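Local atomic coordinates of citrate synthase (Metallosphaera sedula, PDB entry 6ABW), a protein that probably catalyses the condensation of acetyl-CoA with oxaloacetate and water to give citrate and free CoA, a step of the tricarboxylic acid cycle. Residues S97-R100 / D101-A104; A139-V142 / V143-L147; K166-L169 / K170-S174; E236-K239 / Q240-E243. All coordinates share one frame; numbering follows the deposited sequence.

Contact 1: residues S97-R100 / D101-A104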
loop_
_atom_site.group_PDB
_atom_site.type_symbol
_atom_site.label_atom_id
_atom_site.label_comp_id
_atom_site.label_asym_id
_atom_site.label_seq_id
_atom_site.Cartn_x
_atom_site.Cartn_y
_atom_site.Cartn_z
ATOM N N SER A 97 20.607 -2.025 0.841
ATOM C CA SER A 97 20.690 -3.490 0.863
ATOM C C SER A 97 19.821 -4.170 -0.225
ATOM O O SER A 97 19.972 -5.358 -0.475
ATOM C CB SER A 97 20.323 -3.994 2.239
ATOM O OG SER A 97 18.958 -3.930 2.362
ATOM N N LEU A 98 18.937 -3.409 -0.877
ATOM C CA LEU A 98 18.168 -3.945 -2.015
ATOM C C LEU A 98 19.073 -4.127 -3.231
ATOM O O LEU A 98 20.099 -3.456 -3.348
ATOM C CB LEU A 98 16.991 -3.045 -2.292
ATOM C CG LEU A 98 15.924 -3.036 -1.197
ATOM C CD1 LEU A 98 14.882 -1.936 -1.447
ATOM C CD2 LEU A 98 15.211 -4.381 -1.162
ATOM N N PRO A 99 18.743 -5.053 -4.128
ATOM C CA PRO A 99 19.541 -5.164 -5.360
ATOM C C PRO A 99 19.584 -3.858 -6.113
ATOM O O PRO A 99 18.601 -3.153 -6.181
ATOM C CB PRO A 99 18.826 -6.207 -6.202
ATOM C CG PRO A 99 18.032 -6.970 -5.222
ATOM C CD PRO A 99 17.685 -6.035 -4.070
ATOM N N ARG A 100 20.756 -3.518 -6.610
ATOM C CA ARG A 100 20.956 -2.229 -7.225
ATOM C C ARG A 100 20.151 -2.058 -8.512
ATOM O O ARG A 100 19.941 -0.923 -8.937
ATOM C CB ARG A 100 22.446 -1.948 -7.476
ATOM C CG ARG A 100 23.218 -1.592 -6.189
ATOM C CD ARG A 100 24.698 -1.381 -6.454
ATOM N NE ARG A 100 24.851 -0.395 -7.518
ATOM C CZ ARG A 100 25.957 -0.164 -8.218
ATOM N NH1 ARG A 100 27.079 -0.814 -7.930
ATOM N NH2 ARG A 100 25.942 0.764 -9.180
ATOM N N ASP A 101 19.715 -3.149 -9.137
ATOM C CA ASP A 101 18.872 -3.069 -10.308
ATOM C C ASP A 101 17.374 -3.020 -9.950
ATOM O O ASP A 101 16.579 -3.095 -10.843
ATOM C CB ASP A 101 19.185 -4.153 -11.367
ATOM C CG ASP A 101 18.843 -5.569 -10.946
ATOM O OD1 ASP A 101 18.605 -5.854 -9.733
ATOM O OD2 ASP A 101 18.845 -6.461 -11.845
ATOM N N SER A 102 17.005 -2.880 -8.673
ATOM C CA SER A 102 15.564 -2.895 -8.292
ATOM C C SER A 102 14.868 -1.637 -8.808
ATOM O O SER A 102 15.499 -0.594 -8.943
ATOM C CB SER A 102 15.373 -2.885 -6.773
ATOM O OG SER A 102 16.153 -3.843 -6.145
ATOM N N ASP A 103 13.584 -1.760 -9.106
ATOM C CA ASP A 103 12.781 -0.610 -9.516
ATOM C C ASP A 103 12.887 0.506 -8.430
ATOM O O ASP A 103 12.731 0.235 -7.233
ATOM C CB ASP A 103 11.353 -1.068 -9.676
ATOM C CG ASP A 103 10.451 0.017 -10.231
ATOM O OD1 ASP A 103 10.527 1.162 -9.801
ATOM O OD2 ASP A 103 9.650 -0.272 -11.142
ATOM N N ALA A 104 13.205 1.728 -8.837
ATOM C CA ALA A 104 13.400 2.799 -7.884
ATOM C C ALA A 104 12.130 3.098 -7.052
ATOM O O ALA A 104 12.239 3.392 -5.899
ATOM C CB ALA A 104 13.910 4.040 -8.591
#
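With chi1 at -49°, Ser102 holds OG beside its own backbone N, and both atoms therefore face the carbonyl of Pro99. The result is a type I beta turn, Pro99 to Ser102, reinforced by a side chain, in the short link between helix 89-97 and helix 104-119. Ser102 N closes the turn on Pro99 O at 3.0 Å. The hydroxyl makes the shorter bond: Ser102 OG gives its proton to Pro99 O over 2.5 Å, tilted by a modest 23° from the carbonyl plane. Two donors of one residue thus grip one acceptor and fix the turn from both the backbone and the side chain. The same hydroxyl lies against the pyrrolidine ring, with Ser102 OG 3.4 Å from Pro99 CD. An alanine here would remove the shorter of the two bonds, and Pro99 O would probably be left to the backbone N alone, with the turn less firmly locked. Leu98, just before the turn, presses on Met107 and Thr110 of helix 104-119, while Pro99 meets Ile118 of the second subunit, so the link also lies at the dimer contact. The guanidinium of Arg100 bonds through NH2 to the carbonyl oxygen of Lys150, whose own NZ bonds to Ser102 O. Asp103 then occupies the N-cap of the following helix, OD1 accepting from Val105 N. At the middle of the turn, the carboxylate of Asp101 brings OD1 to 3.6 Å from Pro99 CB.

Contact 2: residues A139-V142 / V143-L147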
loop_
_atom_site.group_PDB
_atom_site.type_symbol
_atom_site.label_atom_id
_atom_site.label_comp_id
_atom_site.label_asym_id
_atom_site.label_seq_id
_atom_site.Cartn_x
_atom_site.Cartn_y
_atom_site.Cartn_z
ATOM N N ALA A 139 10.892 12.429 1.999
ATOM C CA ALA A 139 10.812 11.997 0.593
ATOM C C ALA A 139 12.020 12.444 -0.180
ATOM O O ALA A 139 12.564 11.677 -0.970
ATOM C CB ALA A 139 9.515 12.435 -0.067
ATOM N N SER A 140 12.484 13.663 0.100
ATOM C CA SER A 140 13.733 14.169 -0.492
ATOM C C SER A 140 14.927 13.286 -0.124
ATOM O O SER A 140 15.703 12.836 -1.003
ATOM C CB SER A 140 13.945 15.644 -0.043
ATOM O OG SER A 140 15.137 16.123 -0.573
ATOM N N THR A 141 15.062 12.991 1.161
ATOM C CA THR A 141 16.138 12.123 1.613
ATOM C C THR A 141 16.121 10.744 0.980
ATOM O O THR A 141 17.132 10.240 0.521
ATOM C CB THR A 141 16.050 12.015 3.118
ATOM O OG1 THR A 141 16.127 13.346 3.689
ATOM C CG2 THR A 141 17.201 11.164 3.685
ATOM N N VAL A 142 14.929 10.152 0.934
ATOM C CA VAL A 142 14.731 8.849 0.300
ATOM C C VAL A 142 15.054 8.840 -1.170
ATOM O O VAL A 142 15.840 7.998 -1.612
ATOM C CB VAL A 142 13.301 8.349 0.552
ATOM C CG1 VAL A 142 12.987 7.124 -0.299
ATOM C CG2 VAL A 142 13.185 8.040 2.061
ATOM N N VAL A 143 14.563 9.815 -1.938
ATOM C CA VAL A 143 14.768 9.769 -3.373
ATOM C C VAL A 143 16.253 9.996 -3.750
ATOM O O VAL A 143 16.831 9.279 -4.577
ATOM C CB VAL A 143 13.807 10.722 -4.088
ATOM C CG1 VAL A 143 14.112 10.716 -5.559
ATOM C CG2 VAL A 143 12.361 10.264 -3.897
ATOM N N ALA A 144 16.906 10.887 -3.019
ATOM C CA ALA A 144 18.303 11.190 -3.257
ATOM C C ALA A 144 19.148 9.919 -2.997
ATOM O O ALA A 144 20.045 9.592 -3.776
ATOM C CB ALA A 144 18.733 12.357 -2.339
ATOM N N ASN A 145 18.799 9.177 -1.961
ATOM C CA ASN A 145 19.522 7.972 -1.570
ATOM C C ASN A 145 19.238 6.753 -2.430
ATOM O O ASN A 145 20.077 5.911 -2.637
ATOM C CB ASN A 145 19.428 7.759 -0.078
ATOM C CG ASN A 145 20.364 8.728 0.646
ATOM O OD1 ASN A 145 21.585 8.635 0.489
ATOM N ND2 ASN A 145 19.783 9.773 1.248
ATOM N N VAL A 146 18.005 6.709 -3.010
ATOM C CA VAL A 146 17.674 5.698 -3.982
ATOM C C VAL A 146 18.559 5.874 -5.226
ATOM O O VAL A 146 19.142 4.929 -5.761
ATOM C CB VAL A 146 16.148 5.735 -4.296
ATOM C CG1 VAL A 146 15.796 4.943 -5.577
ATOM C CG2 VAL A 146 15.347 5.159 -3.136
ATOM N N LEU A 147 18.723 7.103 -5.681
ATOM C CA LEU A 147 19.594 7.361 -6.819
ATOM C C LEU A 147 21.019 6.913 -6.487
ATOM O O LEU A 147 21.711 6.222 -7.312
ATOM C CB LEU A 147 19.528 8.849 -7.205
ATOM C CG LEU A 147 20.745 9.284 -8.089
ATOM C CD1 LEU A 147 20.621 8.634 -9.430
ATOM C CD2 LEU A 147 20.763 10.806 -8.157
#
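An i to i+4 side-chain-to-backbone bond is superimposed here on the regular hydrogen bonding of an alpha-helix, in a buried part of helix 128-151 of the largely helical citrate synthase fold. Asn145 makes it, reaching back one turn to Thr141 O, which receives two donors from this residue. Asn145 ND2 lies 2.8 Å from Thr141 O, with an N-H...O angle of 146°, and Asn145 N reaches Thr141 O at 3.2 Å. The two nitrogens approach from opposite faces of the carbonyl plane, so the oxygen is clasped between them. The torsion chi1 of -76° keeps the carboxamide close to the backbone N and makes this return possible; ND2 also donates to Ala156 O, which ties the helix to the loop that follows it. Thr141 and Asn145 run alongside each other in the same direction, with Thr141 CG2 3.8 Å from Asn145 ND2, while Thr141 OG1 is bonded to Tyr85 O. The surrounding turns are regular: Val143 N bonds to Ala139 O, and Ala144 N to Ser140 O. Around the helix from Asn145, valines and alanines pack on helices 104-119 and 342-365, while Ala144 leans on Ser172 of helix 164-173. Val142 and Val146 meet there at a slant, one turn apart, their nearest methyls, Val142 CG1 and Val146 CG2, 4.2 Å from each other.

Contact 3: residues K166-L169 / K170-S174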
loop_
_atom_site.group_PDB
_atom_site.type_symbol
_atom_site.label_atom_id
_atom_site.label_comp_id
_atom_site.label_asym_id
_atom_site.label_seq_id
_atom_site.Cartn_x
_atom_site.Cartn_y
_atom_site.Cartn_z
ATOM N N LYS A 166 17.191 23.021 -4.139
ATOM C CA LYS A 166 18.647 23.020 -4.057
ATOM C C LYS A 166 19.228 21.946 -3.120
ATOM O O LYS A 166 20.173 21.260 -3.494
ATOM C CB LYS A 166 19.176 24.437 -3.658
ATOM C CG LYS A 166 20.653 24.516 -3.826
ATOM C CD LYS A 166 21.119 25.898 -3.393
ATOM C CE LYS A 166 22.641 25.941 -3.454
ATOM N NZ LYS A 166 23.075 27.393 -3.419
ATOM N N SER A 167 18.633 21.787 -1.972
ATOM C CA SER A 167 19.057 20.754 -0.994
ATOM C C SER A 167 18.956 19.350 -1.575
ATOM O O SER A 167 19.884 18.506 -1.402
ATOM C CB SER A 167 18.279 20.864 0.305
ATOM O OG SER A 167 18.535 22.090 0.971
ATOM N N PHE A 168 17.884 19.129 -2.346
ATOM C CA PHE A 168 17.638 17.832 -2.996
ATOM C C PHE A 168 18.688 17.554 -4.096
ATOM O O PHE A 168 19.338 16.481 -4.169
ATOM C CB PHE A 168 16.170 17.768 -3.517
ATOM C CG PHE A 168 15.943 16.558 -4.365
ATOM C CD1 PHE A 168 16.052 15.290 -3.790
ATOM C CD2 PHE A 168 15.714 16.653 -5.772
ATOM C CE1 PHE A 168 15.887 14.141 -4.542
ATOM C CE2 PHE A 168 15.557 15.501 -6.526
ATOM C CZ PHE A 168 15.614 14.239 -5.907
ATOM N N LEU A 169 18.969 18.563 -4.938
ATOM C CA LEU A 169 19.972 18.414 -5.976
ATOM C C LEU A 169 21.397 18.254 -5.432
ATOM O O LEU A 169 22.153 17.453 -5.948
ATOM C CB LEU A 169 19.924 19.558 -6.952
ATOM C CG LEU A 169 18.679 19.724 -7.828
ATOM C CD1 LEU A 169 18.753 21.052 -8.566
ATOM C CD2 LEU A 169 18.524 18.574 -8.793
ATOM N N LYS A 170 21.738 18.987 -4.385
ATOM C CA LYS A 170 23.032 18.816 -3.760
ATOM C C LYS A 170 23.217 17.472 -3.113
ATOM O O LYS A 170 24.285 16.887 -3.238
ATOM C CB LYS A 170 23.262 19.909 -2.733
ATOM C CG LYS A 170 23.518 21.241 -3.351
ATOM C CD LYS A 170 23.971 22.219 -2.233
ATOM C CE LYS A 170 25.407 21.900 -1.759
ATOM N NZ LYS A 170 25.738 22.597 -0.488
ATOM N N ALA A 171 22.187 16.942 -2.450
ATOM C CA ALA A 171 22.285 15.597 -1.862
ATOM C C ALA A 171 22.393 14.559 -2.966
ATOM O O ALA A 171 23.252 13.642 -2.930
ATOM C CB ALA A 171 21.076 15.301 -0.964
ATOM N N SER A 172 21.571 14.711 -4.006
ATOM C CA SER A 172 21.614 13.777 -5.135
ATOM C C SER A 172 22.980 13.632 -5.842
ATOM O O SER A 172 23.423 12.514 -6.185
ATOM C CB SER A 172 20.545 14.150 -6.179
ATOM O OG SER A 172 19.238 13.962 -5.641
ATOM N N PHE A 173 23.628 14.791 -6.082
ATOM C CA PHE A 173 24.749 14.786 -6.983
ATOM C C PHE A 173 26.116 15.189 -6.386
ATOM O O PHE A 173 27.152 15.075 -7.110
ATOM C CB PHE A 173 24.381 15.756 -8.127
ATOM C CG PHE A 173 23.196 15.295 -8.951
ATOM C CD1 PHE A 173 23.240 14.073 -9.588
ATOM C CD2 PHE A 173 22.128 16.130 -9.154
ATOM C CE1 PHE A 173 22.165 13.644 -10.377
ATOM C CE2 PHE A 173 21.015 15.697 -9.921
ATOM C CZ PHE A 173 21.044 14.469 -10.506
ATOM N N SER A 174 26.131 15.649 -5.156
ATOM C CA SER A 174 27.409 16.121 -4.495
ATOM C C SER A 174 28.138 17.203 -5.327
ATOM O O SER A 174 29.330 17.111 -5.566
ATOM C CB SER A 174 28.387 14.967 -4.313
ATOM O OG SER A 174 27.825 13.860 -3.620
#
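Phe168 O is gripped twice by Ser172, once through the backbone and once through the hydroxyl, in the last turns of helix 164-173. Ser172 N supplies the ordinary helical bond to Phe168 O, 2.9 Å long. Ser172 OG donates to the same Phe168 O, also over 2.9 Å, but from above the carbonyl plane, 41° out of it. A chi1 of -66° sets that hydroxyl beside the serine's own N and points it back along the helix. It comes to rest over one face of the Phe168 ring, 3.5 Å above the plane and toward its rim, near CE1 and CZ. An alanine in its place would leave Phe168 O with the backbone donor alone and would probably open a small gap above the phenyl face. On the next strip of the helix Leu169 and Phe173 run side by side, with Leu169 CD2 4.0 Å from Phe173 CE2, and Ser172 CB sits over a face of the Phe173 ring. Lys166 and Lys170 also lie side by side, pointing the same way, with Lys166 CE against Lys170 CD, while their ammonium groups stay 6.2 Å apart, NZ to NZ. Phe168 touches Ser140 and Val143 of helix 128-151 and also Leu345 and Leu348 of helix 342-365. After Phe173 the helix ends at Ser174, whose phi is positive, with Ser174 N still bonded to Lys170 O. A buried hydroxyl is thus accommodated among aromatic and aliphatic groups because its proton is spent within its own helix.

Contact 4: residues E236-K239 / Q240-E243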
loop_
_atom_site.group_PDB
_atom_site.type_symbol
_atom_site.label_atom_id
_atom_site.label_comp_id
_atom_site.label_asym_id
_atom_site.label_seq_id
_atom_site.Cartn_x
_atom_site.Cartn_y
_atom_site.Cartn_z
ATOM N N GLU A 236 8.612 6.263 -20.583
ATOM C CA GLU A 236 8.199 5.712 -21.868
ATOM C C GLU A 236 8.301 6.838 -22.952
ATOM O O GLU A 236 8.722 6.575 -24.091
ATOM C CB GLU A 236 6.775 5.179 -21.831
ATOM C CG GLU A 236 6.678 3.826 -21.121
ATOM C CD GLU A 236 7.677 2.794 -21.686
ATOM O OE1 GLU A 236 8.594 2.308 -20.959
ATOM O OE2 GLU A 236 7.601 2.528 -22.885
ATOM N N ALA A 237 7.917 8.044 -22.586
ATOM C CA ALA A 237 7.997 9.158 -23.528
ATOM C C ALA A 237 9.474 9.416 -23.889
ATOM O O ALA A 237 9.786 9.600 -25.035
ATOM C CB ALA A 237 7.394 10.407 -22.936
ATOM N N PHE A 238 10.350 9.455 -22.897
ATOM C CA PHE A 238 11.737 9.838 -23.090
ATOM C C PHE A 238 12.510 8.726 -23.840
ATOM O O PHE A 238 13.405 9.043 -24.623
ATOM C CB PHE A 238 12.376 10.091 -21.770
ATOM C CG PHE A 238 13.760 10.668 -21.852
ATOM C CD1 PHE A 238 13.977 12.035 -21.922
ATOM C CD2 PHE A 238 14.844 9.829 -21.852
ATOM C CE1 PHE A 238 15.267 12.550 -21.975
ATOM C CE2 PHE A 238 16.111 10.345 -21.963
ATOM C CZ PHE A 238 16.322 11.696 -22.050
ATOM N N LYS A 239 12.103 7.483 -23.643
ATOM C CA LYS A 239 12.702 6.342 -24.346
ATOM C C LYS A 239 12.546 6.387 -25.848
ATOM O O LYS A 239 13.442 5.905 -26.543
ATOM C CB LYS A 239 12.245 4.983 -23.809
ATOM C CG LYS A 239 12.986 4.604 -22.538
ATOM C CD LYS A 239 12.295 3.411 -21.863
ATOM C CE LYS A 239 13.026 3.095 -20.577
ATOM N NZ LYS A 239 12.231 2.108 -19.789
ATOM N N GLN A 240 11.497 7.056 -26.326
ATOM C CA GLN A 240 11.395 7.392 -27.735
ATOM C C GLN A 240 12.577 8.221 -28.228
ATOM O O GLN A 240 13.163 7.906 -29.276
ATOM C CB GLN A 240 10.124 8.174 -28.023
ATOM C CG GLN A 240 8.882 7.398 -27.673
ATOM C CD GLN A 240 7.635 8.269 -27.828
ATOM O OE1 GLN A 240 6.679 7.845 -28.500
ATOM N NE2 GLN A 240 7.609 9.455 -27.152
ATOM N N PHE A 241 12.994 9.204 -27.462
ATOM C CA PHE A 241 14.106 10.080 -27.830
ATOM C C PHE A 241 15.427 9.317 -27.829
ATOM O O PHE A 241 16.304 9.518 -28.682
ATOM C CB PHE A 241 14.244 11.320 -26.955
ATOM C CG PHE A 241 12.942 12.004 -26.584
ATOM C CD1 PHE A 241 11.852 12.062 -27.480
ATOM C CD2 PHE A 241 12.774 12.550 -25.335
ATOM C CE1 PHE A 241 10.647 12.647 -27.117
ATOM C CE2 PHE A 241 11.588 13.155 -24.963
ATOM C CZ PHE A 241 10.507 13.217 -25.843
ATOM N N VAL A 242 15.567 8.437 -26.862
ATOM C CA VAL A 242 16.753 7.621 -26.770
ATOM C C VAL A 242 16.902 6.683 -27.979
ATOM O O VAL A 242 17.976 6.604 -28.568
ATOM C CB VAL A 242 16.766 6.803 -25.487
ATOM C CG1 VAL A 242 17.991 5.844 -25.461
ATOM C CG2 VAL A 242 16.761 7.725 -24.282
ATOM N N GLU A 243 15.806 6.102 -28.398
ATOM C CA GLU A 243 15.769 5.229 -29.538
ATOM C C GLU A 243 16.090 5.978 -30.847
ATOM O O GLU A 243 16.763 5.450 -31.742
ATOM C CB GLU A 243 14.377 4.600 -29.576
ATOM C CG GLU A 243 14.091 3.574 -30.659
ATOM C CD GLU A 243 12.808 2.828 -30.315
ATOM O OE1 GLU A 243 12.769 2.213 -29.217
ATOM O OE2 GLU A 243 11.823 2.931 -31.072
#
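Ala237 and Gln240 meet where helix 233-244 tightens: weak i to i+3 bonds run from Gln240 N to Ala237 O and from Phe241 N to Phe238 O, while Val242 N and Glu243 N bond in the usual i+4 manner to Phe238 O and Lys239 O. The Gln240 side chain strengthens the weak turn. Its NE2 donates to Ala237 O over 3.0 Å, in the carbonyl plane and on a lone pair, and the oxygen in turn lies close to the plane of the glutamine amide. The other end of that amide is also used, OE1 accepting from Met266 N. Phe241 adds an aromatic lid, for Ala237 O stands 3.7 Å above the centre of one ring face. The same ring turns its edge toward the face of Phe238 in an offset edge-to-face pair, the centroids 5.6 Å apart and the planes at 73°. Phe238 has CG anti to the backbone N (chi1 -172°), and Val242 meets its ring at a slant, with Val242 CG2 3.6 Å from Phe238 CE2. Tyr300 and Phe342 continue this edge-to-face aromatic packing around Phe238. Glu236 touches the bound acetyl-CoA, and Gln240 and Ala237 lie against Leu265 and Gly267 of its binding site, so the helix edges the acetyl-CoA pocket through Glu236 and backs the substrate-binding loop, held at Met266 by Gln240.

Along the chain the four contacts follow strictly in series, each a local closure; none encloses or crosses another. Contact 1 shapes the link from helix 89-97 into helix 104-119. Contact 2 lies midway along helix 128-151 and meets contact 1 where Val146 CG1 packs on Ala104 CB, 3.7 Å away. Contact 3 occupies the next helix, 164-173, which lies against contact 2, where Leu147 CD2 packs on the carbonyl oxygen of Ser172. These three therefore form a connected chain of packing. Contact 4, on helix 233-244 beside acetyl-CoA, stands apart, its nearest atoms about 9 Å from contact 1 and about 13 Å from contacts 2 and 3.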